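Local coordinates for succinate-semialdehyde dehydrogenase (Streptococcus pyogenes MGAS1882, PDB 4OGD), which probably oxidises succinic semialdehyde to succinate, using NADP+ as its cofactor, as a member of the aldehyde dehydrogenase family, at residues A[302-307]-A[339-344]. Sequence-based numbering, arbitrary orientation.
Sequences LAPLSS and GHFVMP
Pro-304 lies flat over the Phe-341 ring in a CH-pi contact: its CB stands 3.7 Å from the ring centroid and 9° off the normal, while Leu-302 O meets the same ring at its edge. Phe-341 CB points away from 302-307, but with CG anti to the carbonyl carbon (chi1 -73°) the ring folds back beside the proline. A second flat group, the His-340 imidazole, lays one face against the backbone of Ser-307, whose C sits 3.5 Å from His-340 CG.

Between these rings runs one direct hydrogen bond, Leu-305 N to His-340 O (2.8 Å, 150° at the hydrogen), its acceptor at the centre of an inverse gamma turn and its donor well above the carbonyl plane. A water donates to Ala-303 O and accepts from Val-342 N, at 2.8 Å each.

Aliphatic contacts complete the interface: Leu-302 CD2 comes to 3.5 Å from Pro-344 CD, and Leu-305 CD1 reaches Val-342 CG2 at 3.7 Å. The buried contact joins the loop after helix 276-288 to that between antiparallel strands 327-330 and 345-348, at one end of a seven-stranded sheet. Ser-307 N-caps helix 308-323 through Ala-310 N, and Leu-305 and Val-342 both pack on its Val-314.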
loop_
_atom_site.group_PDB
_atom_site.type_symbol
_atom_site.label_atom_id
_atom_site.label_comp_id
_atom_site.label_asym_id
_atom_site.label_seq_id
_atom_site.Cartn_x
_atom_site.Cartn_y
_atom_site.Cartn_z
ATOM N N LEU A 302 -11.923 -32.407 15.871
ATOM C CA LEU A 302 -12.629 -31.126 15.825
ATOM C C LEU A 302 -12.468 -30.382 17.149
ATOM O O LEU A 302 -12.881 -30.872 18.204
ATOM C CB LEU A 302 -14.115 -31.304 15.488
ATOM C CG LEU A 302 -14.855 -29.975 15.296
ATOM C CD1 LEU A 302 -14.380 -29.266 14.029
ATOM C CD2 LEU A 302 -16.353 -30.185 15.257
ATOM N N ALA A 303 -11.861 -29.199 17.085
ATOM C CA ALA A 303 -11.598 -28.375 18.259
ATOM C C ALA A 303 -12.822 -27.547 18.643
ATOM O O ALA A 303 -13.714 -27.334 17.819
ATOM C CB ALA A 303 -10.397 -27.449 17.982
ATOM N N PRO A 304 -12.882 -27.095 19.908
ATOM C CA PRO A 304 -13.898 -26.098 20.256
ATOM C C PRO A 304 -13.526 -24.781 19.588
ATOM O O PRO A 304 -12.347 -24.586 19.268
ATOM C CB PRO A 304 -13.743 -25.961 21.770
ATOM C CG PRO A 304 -12.289 -26.285 22.021
ATOM C CD PRO A 304 -11.948 -27.357 21.022
ATOM N N LEU A 305 -14.494 -23.893 19.385
ATOM C CA LEU A 305 -14.181 -22.566 18.861
ATOM C C LEU A 305 -13.424 -21.750 19.907
ATOM O O LEU A 305 -13.357 -22.133 21.079
ATOM C CB LEU A 305 -15.443 -21.838 18.395
ATOM C CG LEU A 305 -16.297 -22.535 17.331
ATOM C CD1 LEU A 305 -17.314 -21.558 16.735
ATOM C CD2 LEU A 305 -15.444 -23.146 16.240
ATOM N N SER A 306 -12.874 -20.613 19.493
ATOM C CA SER A 306 -11.901 -19.889 20.314
ATOM C C SER A 306 -12.457 -19.097 21.497
ATOM O O SER A 306 -11.696 -18.712 22.389
ATOM C CB SER A 306 -11.073 -18.953 19.434
ATOM O OG SER A 306 -11.900 -17.942 18.890
ATOM N N SER A 307 -13.764 -18.836 21.512
ATOM C CA SER A 307 -14.370 -18.106 22.626
ATOM C C SER A 307 -15.866 -18.377 22.696
ATOM O O SER A 307 -16.450 -18.906 21.759
ATOM C CB SER A 307 -14.123 -16.598 22.495
ATOM O OG SER A 307 -14.889 -16.039 21.434
ATOM N N GLY A 339 -17.032 -26.420 27.002
ATOM C CA GLY A 339 -16.159 -25.879 25.971
ATOM C C GLY A 339 -16.968 -25.258 24.848
ATOM O O GLY A 339 -18.137 -25.580 24.675
ATOM N N HIS A 340 -16.354 -24.379 24.066
ATOM C CA HIS A 340 -17.115 -23.623 23.070
ATOM C C HIS A 340 -17.356 -24.393 21.772
ATOM O O HIS A 340 -17.023 -23.921 20.682
ATOM C CB HIS A 340 -16.412 -22.297 22.785
ATOM C CG HIS A 340 -15.970 -21.581 24.023
ATOM N ND1 HIS A 340 -16.843 -21.243 25.037
ATOM C CD2 HIS A 340 -14.748 -21.160 24.422
ATOM C CE1 HIS A 340 -16.176 -20.635 26.002
ATOM N NE2 HIS A 340 -14.904 -20.571 25.653
ATOM N N PHE A 341 -17.965 -25.570 21.882
ATOM C CA PHE A 341 -18.138 -26.457 20.731
ATOM C C PHE A 341 -19.337 -26.139 19.832
ATOM O O PHE A 341 -20.439 -25.844 20.309
ATOM C CB PHE A 341 -18.238 -27.913 21.194
ATOM C CG PHE A 341 -16.932 -28.493 21.667
ATOM C CD1 PHE A 341 -16.003 -28.960 20.752
ATOM C CD2 PHE A 341 -16.641 -28.578 23.019
ATOM C CE1 PHE A 341 -14.802 -29.495 21.169
ATOM C CE2 PHE A 341 -15.436 -29.112 23.455
ATOM C CZ PHE A 341 -14.513 -29.574 22.524
ATOM N N VAL A 342 -19.106 -26.221 18.525
ATOM C CA VAL A 342 -20.159 -26.156 17.517
ATOM C C VAL A 342 -19.999 -27.387 16.633
ATOM O O VAL A 342 -18.901 -27.672 16.151
ATOM C CB VAL A 342 -20.039 -24.861 16.665
ATOM C CG1 VAL A 342 -21.046 -24.860 15.507
ATOM C CG2 VAL A 342 -20.227 -23.630 17.541
ATOM N N MET A 343 -21.068 -28.153 16.431
ATOM C CA MET A 343 -20.932 -29.346 15.598
ATOM C C MET A 343 -20.884 -28.968 14.124
ATOM O O MET A 343 -21.445 -27.942 13.728
ATOM C CB MET A 343 -22.050 -30.365 15.865
ATOM C CG MET A 343 -23.302 -30.191 15.033
ATOM S SD MET A 343 -24.440 -31.582 15.274
ATOM C CE MET A 343 -23.753 -32.795 14.157
ATOM N N PRO A 344 -20.187 -29.776 13.314
ATOM C CA PRO A 344 -20.164 -29.553 11.865
ATOM C C PRO A 344 -21.591 -29.501 11.340
ATOM O O PRO A 344 -22.407 -30.365 11.660
ATOM C CB PRO A 344 -19.434 -30.786 11.337
ATOM C CG PRO A 344 -18.558 -31.206 12.479
ATOM C CD PRO A 344 -19.392 -30.954 13.699
HETATM O O HOH W 1 -16.501 -26.919 17.680
#